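Local coordinates for walker-type atpase (Pyrococcus abyssi, PDB 2QEN), which binds ADP and magnesium at a Walker-type nucleotide site and is probably an archaeal P-loop ATPase whose cellular role is unknown, at residues Lys8-Arg11 against Glu12-Phe15; Glu20-Lys23 against Leu24-Leu28. The protein carries 1 engineered substitution. All blocks are in the same frame, centred on the assembly; numbering follows the deposited sequence.

In the fold
Contact 1 (8-15) and contact 2 (20-28) follow each other along the chain, their centres about 16 Å apart. Contact 1 is the loop that receives the adenine of ADP; contact 2 lies on helix 18-30, which begins a few residues later and leads to strand 33-37 of the five-stranded parallel sheet. The two meet in a packing contact between R11 and the engineered S21, and both touch helix 44-54, which starts at the Walker A residues K44 and S45. The first part of the chain thus supplies the base-binding edge of the nucleotide site and then a helix that packs beside the helix following the phosphate-binding loop.

Contact 1. Residues Lys8-Arg11 against Glu12-Phe15; sequences KTRR and EDIF. With ADP (adenosine-5'-diphosphate), chain C.
K8-R11 and E12-F15 form a local contact, a short 3-10 turn through R11-D13 in the loop before helix 18-30; it closes over the adenine of ADP. Two backbone hydrogen bonds make the turn: D13 N to R10 O (3.1 Å) and I14 N to R11 O, the latter straighter at 162°. Outside the turn, the R10 guanidinium approaches the D13 carboxylate with the two planes 84° apart. NH2 of R10 lies 3.1 Å from OD1 of D13, but the oxygen stands off the guanidinium plane, and this salt bridge is electrostatic rather than a directed hydrogen bond. Two waters tie the halves together: one takes a hydrogen bond from K8 NZ and gives one to D13 O, the other joins T9 N to D13 OD2.

Towards the nucleotide, the extended chain of K8 (chi2 -178°) carries CD and CE to ADP N3, each 3.4 Å away; the bend at chi4 directs NZ to its water and to L2 O. I14 covers the same adenine face, CD1 standing over C6 at 3.8 Å and beside K8 CB, with CG2 above the ring plane, 3.2 Å from N6. F15 reads the base edge through its backbone: its N donates to ADP N1 (2.9 Å) and its O accepts from ADP N6 (2.9 Å), a pairing that suits adenine.

The loop rests on helix 44-54, where T9 and I14 touch R49 and S46; the F15 side chain packs against helix 205-217, its ring edge-to-face with F211.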
ATOM      1  N   LYS A   8      -2.807  10.559   8.172  1.00 32.96           N
ATOM      2  CA  LYS A   8      -4.213  10.562   8.559  1.00 32.80           C
ATOM      3  C   LYS A   8      -4.567   9.251   9.270  1.00 33.24           C
ATOM      4  O   LYS A   8      -4.277   8.162   8.770  1.00 32.65           O
ATOM      5  CB  LYS A   8      -5.092  10.822   7.338  1.00 32.44           C
ATOM      6  CG  LYS A   8      -4.799  12.199   6.727  1.00 32.82           C
ATOM      7  CD  LYS A   8      -5.659  12.548   5.547  1.00 29.76           C
ATOM      8  CE  LYS A   8      -5.170  13.854   4.884  1.00 31.52           C
ATOM      9  NZ  LYS A   8      -5.070  15.047   5.802  1.00 31.44           N
ATOM     10  N   THR A   9      -5.189   9.377  10.439  1.00 33.62           N
ATOM     11  CA  THR A   9      -5.359   8.243  11.353  1.00 34.98           C
ATOM     12  C   THR A   9      -6.807   7.993  11.794  1.00 35.19           C
ATOM     13  O   THR A   9      -7.095   6.968  12.408  1.00 36.01           O
ATOM     14  CB  THR A   9      -4.486   8.417  12.636  1.00 34.91           C
ATOM     15  OG1 THR A   9      -4.940   9.563  13.363  1.00 35.50           O
ATOM     16  CG2 THR A   9      -3.006   8.609  12.289  1.00 34.62           C
ATOM     17  N   ARG A  10      -7.707   8.924  11.487  1.00 35.56           N
ATOM     18  CA  ARG A  10      -9.104   8.835  11.916  1.00 36.10           C
ATOM     19  C   ARG A  10     -10.054   8.923  10.729  1.00 36.01           C
ATOM     20  O   ARG A  10      -9.726   9.536   9.711  1.00 35.69           O
ATOM     21  CB  ARG A  10      -9.461   9.958  12.911  1.00 36.28           C
ATOM     22  CG  ARG A  10      -8.509  10.138  14.095  1.00 36.55           C
ATOM     23  CD  ARG A  10      -9.073  11.096  15.126  1.00 37.49           C
ATOM     24  NE  ARG A  10      -9.257  12.466  14.623  1.00 41.53           N
ATOM     25  CZ  ARG A  10     -10.436  13.076  14.471  1.00 42.48           C
ATOM     26  NH1 ARG A  10     -11.571  12.447  14.767  1.00 43.12           N
ATOM     27  NH2 ARG A  10     -10.486  14.326  14.016  1.00 42.24           N
ATOM     28  N   ARG A  11     -11.232   8.323  10.893  1.00 36.17           N
ATOM     29  CA  ARG A  11     -12.303   8.316   9.901  1.00 36.70           C
ATOM     30  C   ARG A  11     -12.739   9.732   9.474  1.00 36.80           C
ATOM     31  O   ARG A  11     -12.905   9.983   8.283  1.00 36.55           O
ATOM     32  CB  ARG A  11     -13.503   7.514  10.437  1.00 37.07           C
ATOM     33  CG  ARG A  11     -14.750   7.530   9.540  1.00 39.38           C
ATOM     34  CD  ARG A  11     -14.929   6.206   8.781  1.00 43.84           C
ATOM     35  NE  ARG A  11     -15.275   6.413   7.369  1.00 45.05           N
ATOM     36  CZ  ARG A  11     -14.421   6.267   6.355  1.00 45.90           C
ATOM     37  NH1 ARG A  11     -13.159   5.896   6.575  1.00 46.02           N
ATOM     38  NH2 ARG A  11     -14.830   6.488   5.114  1.00 46.17           N
ATOM     39  N   GLU A  12     -12.913  10.648  10.434  1.00 36.98           N
ATOM     40  CA  GLU A  12     -13.371  12.017  10.136  1.00 37.42           C
ATOM     41  C   GLU A  12     -12.315  12.829   9.363  1.00 36.56           C
ATOM     42  O   GLU A  12     -12.602  13.915   8.863  1.00 36.81           O
ATOM     43  CB  GLU A  12     -13.852  12.770  11.404  1.00 37.15           C
ATOM     44  CG  GLU A  12     -15.175  12.231  12.023  1.00 38.97           C
ATOM     45  CD  GLU A  12     -16.034  13.281  12.781  1.00 39.47           C
ATOM     46  OE1 GLU A  12     -15.819  14.515  12.645  1.00 42.00           O
ATOM     47  OE2 GLU A  12     -16.958  12.861  13.522  1.00 42.16           O
ATOM     48  N   ASP A  13     -11.107  12.281   9.256  1.00 36.00           N
ATOM     49  CA  ASP A  13      -9.996  12.914   8.522  1.00 35.29           C
ATOM     50  C   ASP A  13      -9.792  12.371   7.099  1.00 34.29           C
ATOM     51  O   ASP A  13      -8.924  12.834   6.367  1.00 34.39           O
ATOM     52  CB  ASP A  13      -8.708  12.791   9.346  1.00 35.42           C
ATOM     53  CG  ASP A  13      -8.878  13.319  10.766  1.00 36.86           C
ATOM     54  OD1 ASP A  13      -9.791  14.145  10.990  1.00 36.38           O
ATOM     55  OD2 ASP A  13      -8.114  12.897  11.661  1.00 39.78           O
ATOM     56  N   ILE A  14     -10.614  11.399   6.720  1.00 33.39           N
ATOM     57  CA  ILE A  14     -10.524  10.714   5.428  1.00 32.80           C
ATOM     58  C   ILE A  14     -11.678  11.183   4.544  1.00 31.67           C
ATOM     59  O   ILE A  14     -12.840  11.043   4.930  1.00 30.86           O
ATOM     60  CB  ILE A  14     -10.567   9.140   5.629  1.00 33.27           C
ATOM     61  CG1 ILE A  14      -9.242   8.620   6.223  1.00 33.41           C
ATOM     62  CG2 ILE A  14     -10.925   8.385   4.335  1.00 33.80           C
ATOM     63  CD1 ILE A  14      -8.011   9.056   5.459  1.00 33.89           C
ATOM     64  N   PHE A  15     -11.356  11.754   3.377  1.00 30.23           N
ATOM     65  CA  PHE A  15     -12.372  12.100   2.379  1.00 29.37           C
ATOM     66  C   PHE A  15     -12.952  10.833   1.751  1.00 29.38           C
ATOM     67  O   PHE A  15     -12.210   9.931   1.361  1.00 28.87           O
ATOM     68  CB  PHE A  15     -11.804  13.020   1.288  1.00 28.86           C
ATOM     69  CG  PHE A  15     -12.858  13.630   0.385  1.00 28.08           C
ATOM     70  CD1 PHE A  15     -13.533  14.787   0.767  1.00 26.75           C
ATOM     71  CD2 PHE A  15     -13.169  13.049  -0.852  1.00 26.69           C
ATOM     72  CE1 PHE A  15     -14.515  15.354  -0.058  1.00 26.48           C
ATOM     73  CE2 PHE A  15     -14.140  13.615  -1.691  1.00 26.99           C
ATOM     74  CZ  PHE A  15     -14.816  14.769  -1.288  1.00 26.61           C
TER
HETATM   75  PB  ADP C 999      -0.931   3.991   0.129  1.00 25.32           P
HETATM   76  O1B ADP C 999      -2.084   3.485  -0.704  1.00 26.10           O
HETATM   77  O2B ADP C 999      -0.872   3.325   1.486  1.00 25.79           O
HETATM   78  O3B ADP C 999       0.410   4.021  -0.557  1.00 26.33           O
HETATM   79  PA  ADP C 999      -1.486   6.404   1.745  1.00 26.61           P
HETATM   80  O1A ADP C 999      -2.635   5.904   2.580  1.00 25.17           O
HETATM   81  O2A ADP C 999      -0.150   6.654   2.374  1.00 22.84           O
HETATM   82  O3A ADP C 999      -1.307   5.536   0.373  1.00 26.10           O
HETATM   83  O5' ADP C 999      -2.031   7.773   1.079  1.00 26.65           O
HETATM   84  C5' ADP C 999      -1.175   8.743   0.468  1.00 25.42           C
HETATM   85  C4' ADP C 999      -1.505  10.115   1.070  1.00 26.73           C
HETATM   86  O4' ADP C 999      -2.697  10.655   0.469  1.00 25.55           O
HETATM   87  C3' ADP C 999      -1.814  10.113   2.567  1.00 26.32           C
HETATM   88  O3' ADP C 999      -0.664  10.363   3.366  1.00 27.79           O
HETATM   89  C2' ADP C 999      -2.748  11.269   2.731  1.00 26.33           C
HETATM   90  O2' ADP C 999      -1.948  12.434   2.542  1.00 25.75           O
HETATM   91  C1' ADP C 999      -3.544  11.242   1.462  1.00 24.43           C
HETATM   92  N9  ADP C 999      -4.827  10.502   1.457  1.00 24.15           N
HETATM   93  C8  ADP C 999      -4.991   9.241   1.019  1.00 23.37           C
HETATM   94  N7  ADP C 999      -6.293   8.871   1.060  1.00 23.56           N
HETATM   95  C5  ADP C 999      -6.990   9.919   1.538  1.00 23.88           C
HETATM   96  C6  ADP C 999      -8.406  10.211   1.839  1.00 23.98           C
HETATM   97  N6  ADP C 999      -9.368   9.283   1.630  1.00 23.88           N
HETATM   98  N1  ADP C 999      -8.710  11.441   2.326  1.00 23.78           N
HETATM   99  C2  ADP C 999      -7.768  12.364   2.550  1.00 23.87           C
HETATM  100  N3  ADP C 999      -6.462  12.180   2.277  1.00 24.64           N
HETATM  101  C4  ADP C 999      -6.017  10.998   1.787  1.00 24.21           C
HETATM  102  O   HOH W   1      -7.598  15.161   6.985  1.00 37.54           O
HETATM  103  O   HOH W   2      -5.775  11.987  11.255  1.00 35.07           O

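Contact 2. Residues Glu20-Lys23 against Leu24-Leu28; sequences ESRK and LEESL. Engineered in segment 20-23: S21 (natural residue Phe).
R22 and E26, one helical turn apart, carry the charged part of this contact on an exposed side of helix 18-30. Their side chains run side by side in the same direction, and R22 NH1 lies 3.5 Å from E26 OE2, a long salt bridge. The oxygen comes in at the edge of the guanidinium, near its plane, although the carboxylate itself is turned 78° from that plane. The arginine leaves the backbone with CG anti to N (chi1 177°), and the bend at chi3 (42°) brings NH1 alongside the E26 carboxylate. A water closes the pair: R22 NH1 donates to it at 2.8 Å, and it donates to E26 OE1, so both carboxylate oxygens are engaged by the same nitrogen, one directly and one through water.

Backbone hydrogen bonds run i to i+4, as in any regular alpha-helix: L24 N to E20 O, E25 N to S21 O (3.0 Å), E26 N to R22 O (2.8 Å) and S27 N to K23 O. R22 O is also crowded by E26 CG at 3.2 Å. This helix flanks the parallel sheet of the P-loop NTPase core, leading into strand 33-37.

Apolar packing lies on the buried side. The L24 side chain meets T34 and L36 of strand 33-37, V198 of strand 196-199 and F51 of helix 44-54. S21, an engineered residue (Phe in the natural sequence), touches F51 as well.

Other polar ends have partners beyond these two segments: E20 makes a salt bridge to R17 and E25 one to R55, while the buried S27 OG is satisfied by a hydrogen bond with T34 OG1 of the strand beneath.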
ATOM      1  N   GLU A  20     -15.510   1.688   0.297  1.00 27.91           N
ATOM      2  CA  GLU A  20     -14.311   0.903   0.591  1.00 27.53           C
ATOM      3  C   GLU A  20     -14.264   0.409   2.041  1.00 27.32           C
ATOM      4  O   GLU A  20     -13.864  -0.731   2.312  1.00 26.89           O
ATOM      5  CB  GLU A  20     -13.050   1.711   0.266  1.00 27.00           C
ATOM      6  CG  GLU A  20     -12.794   1.927  -1.215  1.00 27.58           C
ATOM      7  CD  GLU A  20     -13.549   3.124  -1.817  1.00 29.54           C
ATOM      8  OE1 GLU A  20     -14.392   3.747  -1.123  1.00 28.02           O
ATOM      9  OE2 GLU A  20     -13.293   3.445  -3.001  1.00 29.31           O
ATOM     10  N   SER A  21     -14.670   1.275   2.962  1.00 27.49           N
ATOM     11  CA  SER A  21     -14.714   0.935   4.383  1.00 28.41           C
ATOM     12  C   SER A  21     -15.756  -0.166   4.678  1.00 27.65           C
ATOM     13  O   SER A  21     -15.458  -1.131   5.381  1.00 27.99           O
ATOM     14  CB  SER A  21     -14.971   2.199   5.213  1.00 28.78           C
ATOM     15  OG  SER A  21     -15.044   1.890   6.594  1.00 32.23           O
ATOM     16  N   ARG A  22     -16.949  -0.023   4.108  1.00 27.14           N
ATOM     17  CA  ARG A  22     -18.002  -1.030   4.189  1.00 27.70           C
ATOM     18  C   ARG A  22     -17.542  -2.361   3.594  1.00 26.86           C
ATOM     19  O   ARG A  22     -17.731  -3.411   4.203  1.00 26.19           O
ATOM     20  CB  ARG A  22     -19.285  -0.549   3.483  1.00 27.56           C
ATOM     21  CG  ARG A  22     -20.414  -1.588   3.473  1.00 29.04           C
ATOM     22  CD  ARG A  22     -21.661  -1.113   2.711  1.00 30.04           C
ATOM     23  NE  ARG A  22     -21.297  -0.421   1.474  1.00 37.23           N
ATOM     24  CZ  ARG A  22     -21.129  -1.012   0.291  1.00 39.30           C
ATOM     25  NH1 ARG A  22     -21.309  -2.327   0.164  1.00 38.56           N
ATOM     26  NH2 ARG A  22     -20.778  -0.279  -0.770  1.00 39.49           N
ATOM     27  N   LYS A  23     -16.920  -2.301   2.418  1.00 26.58           N
ATOM     28  CA  LYS A  23     -16.381  -3.498   1.771  1.00 26.90           C
ATOM     29  C   LYS A  23     -15.294  -4.203   2.591  1.00 26.70           C
ATOM     30  O   LYS A  23     -15.208  -5.425   2.573  1.00 26.45           O
ATOM     31  CB  LYS A  23     -15.918  -3.194   0.341  1.00 26.62           C
ATOM     32  CG  LYS A  23     -17.107  -3.050  -0.657  1.00 27.62           C
ATOM     33  CD  LYS A  23     -16.665  -2.445  -1.988  1.00 27.86           C
ATOM     34  CE  LYS A  23     -17.592  -2.871  -3.136  1.00 30.89           C
ATOM     35  NZ  LYS A  23     -18.573  -1.814  -3.565  1.00 32.28           N
ATOM     36  N   LEU A  24     -14.487  -3.426   3.313  1.00 26.97           N
ATOM     37  CA  LEU A  24     -13.489  -3.958   4.227  1.00 27.56           C
ATOM     38  C   LEU A  24     -14.162  -4.663   5.421  1.00 27.80           C
ATOM     39  O   LEU A  24     -13.779  -5.779   5.760  1.00 27.02           O
ATOM     40  CB  LEU A  24     -12.539  -2.847   4.690  1.00 27.59           C
ATOM     41  CG  LEU A  24     -11.209  -3.205   5.357  1.00 28.47           C
ATOM     42  CD1 LEU A  24     -10.440  -4.240   4.557  1.00 30.04           C
ATOM     43  CD2 LEU A  24     -10.358  -1.959   5.525  1.00 28.19           C
ATOM     44  N   GLU A  25     -15.175  -4.020   6.021  1.00 28.59           N
ATOM     45  CA  GLU A  25     -15.974  -4.616   7.105  1.00 29.73           C
ATOM     46  C   GLU A  25     -16.618  -5.917   6.665  1.00 29.38           C
ATOM     47  O   GLU A  25     -16.580  -6.908   7.404  1.00 29.44           O
ATOM     48  CB  GLU A  25     -17.090  -3.670   7.572  1.00 29.54           C
ATOM     49  CG  GLU A  25     -16.619  -2.529   8.458  1.00 32.15           C
ATOM     50  CD  GLU A  25     -17.756  -1.729   9.086  1.00 32.75           C
ATOM     51  OE1 GLU A  25     -18.922  -2.199   9.087  1.00 36.39           O
ATOM     52  OE2 GLU A  25     -17.472  -0.614   9.583  1.00 35.99           O
ATOM     53  N   GLU A  26     -17.219  -5.897   5.473  1.00 28.89           N
ATOM     54  CA  GLU A  26     -17.860  -7.068   4.881  1.00 29.19           C
ATOM     55  C   GLU A  26     -16.866  -8.216   4.674  1.00 28.49           C
ATOM     56  O   GLU A  26     -17.171  -9.368   4.969  1.00 28.01           O
ATOM     57  CB  GLU A  26     -18.569  -6.699   3.568  1.00 28.93           C
ATOM     58  CG  GLU A  26     -19.817  -5.821   3.752  1.00 30.79           C
ATOM     59  CD  GLU A  26     -20.509  -5.403   2.432  1.00 31.00           C
ATOM     60  OE1 GLU A  26     -19.885  -5.501   1.354  1.00 32.25           O
ATOM     61  OE2 GLU A  26     -21.687  -4.969   2.481  1.00 32.14           O
ATOM     62  N   SER A  27     -15.667  -7.896   4.201  1.00 28.20           N
ATOM     63  CA  SER A  27     -14.665  -8.921   3.962  1.00 28.38           C
ATOM     64  C   SER A  27     -14.207  -9.607   5.252  1.00 28.61           C
ATOM     65  O   SER A  27     -14.063 -10.835   5.300  1.00 28.01           O
ATOM     66  CB  SER A  27     -13.466  -8.357   3.208  1.00 27.78           C
ATOM     67  OG  SER A  27     -12.592  -9.416   2.873  1.00 27.33           O
ATOM     68  N   LEU A  28     -13.979  -8.805   6.290  1.00 29.51           N
ATOM     69  CA  LEU A  28     -13.666  -9.341   7.617  1.00 30.26           C
ATOM     70  C   LEU A  28     -14.756 -10.287   8.124  1.00 30.43           C
ATOM     71  O   LEU A  28     -14.442 -11.373   8.622  1.00 30.24           O
ATOM     72  CB  LEU A  28     -13.379  -8.224   8.615  1.00 30.12           C
ATOM     73  CG  LEU A  28     -11.891  -7.889   8.742  1.00 31.28           C
ATOM     74  CD1 LEU A  28     -11.377  -7.043   7.573  1.00 31.43           C
ATOM     75  CD2 LEU A  28     -11.611  -7.207  10.064  1.00 30.37           C
TER
HETATM   76  O   HOH W   3     -20.557  -4.616  -1.180  1.00 45.11           O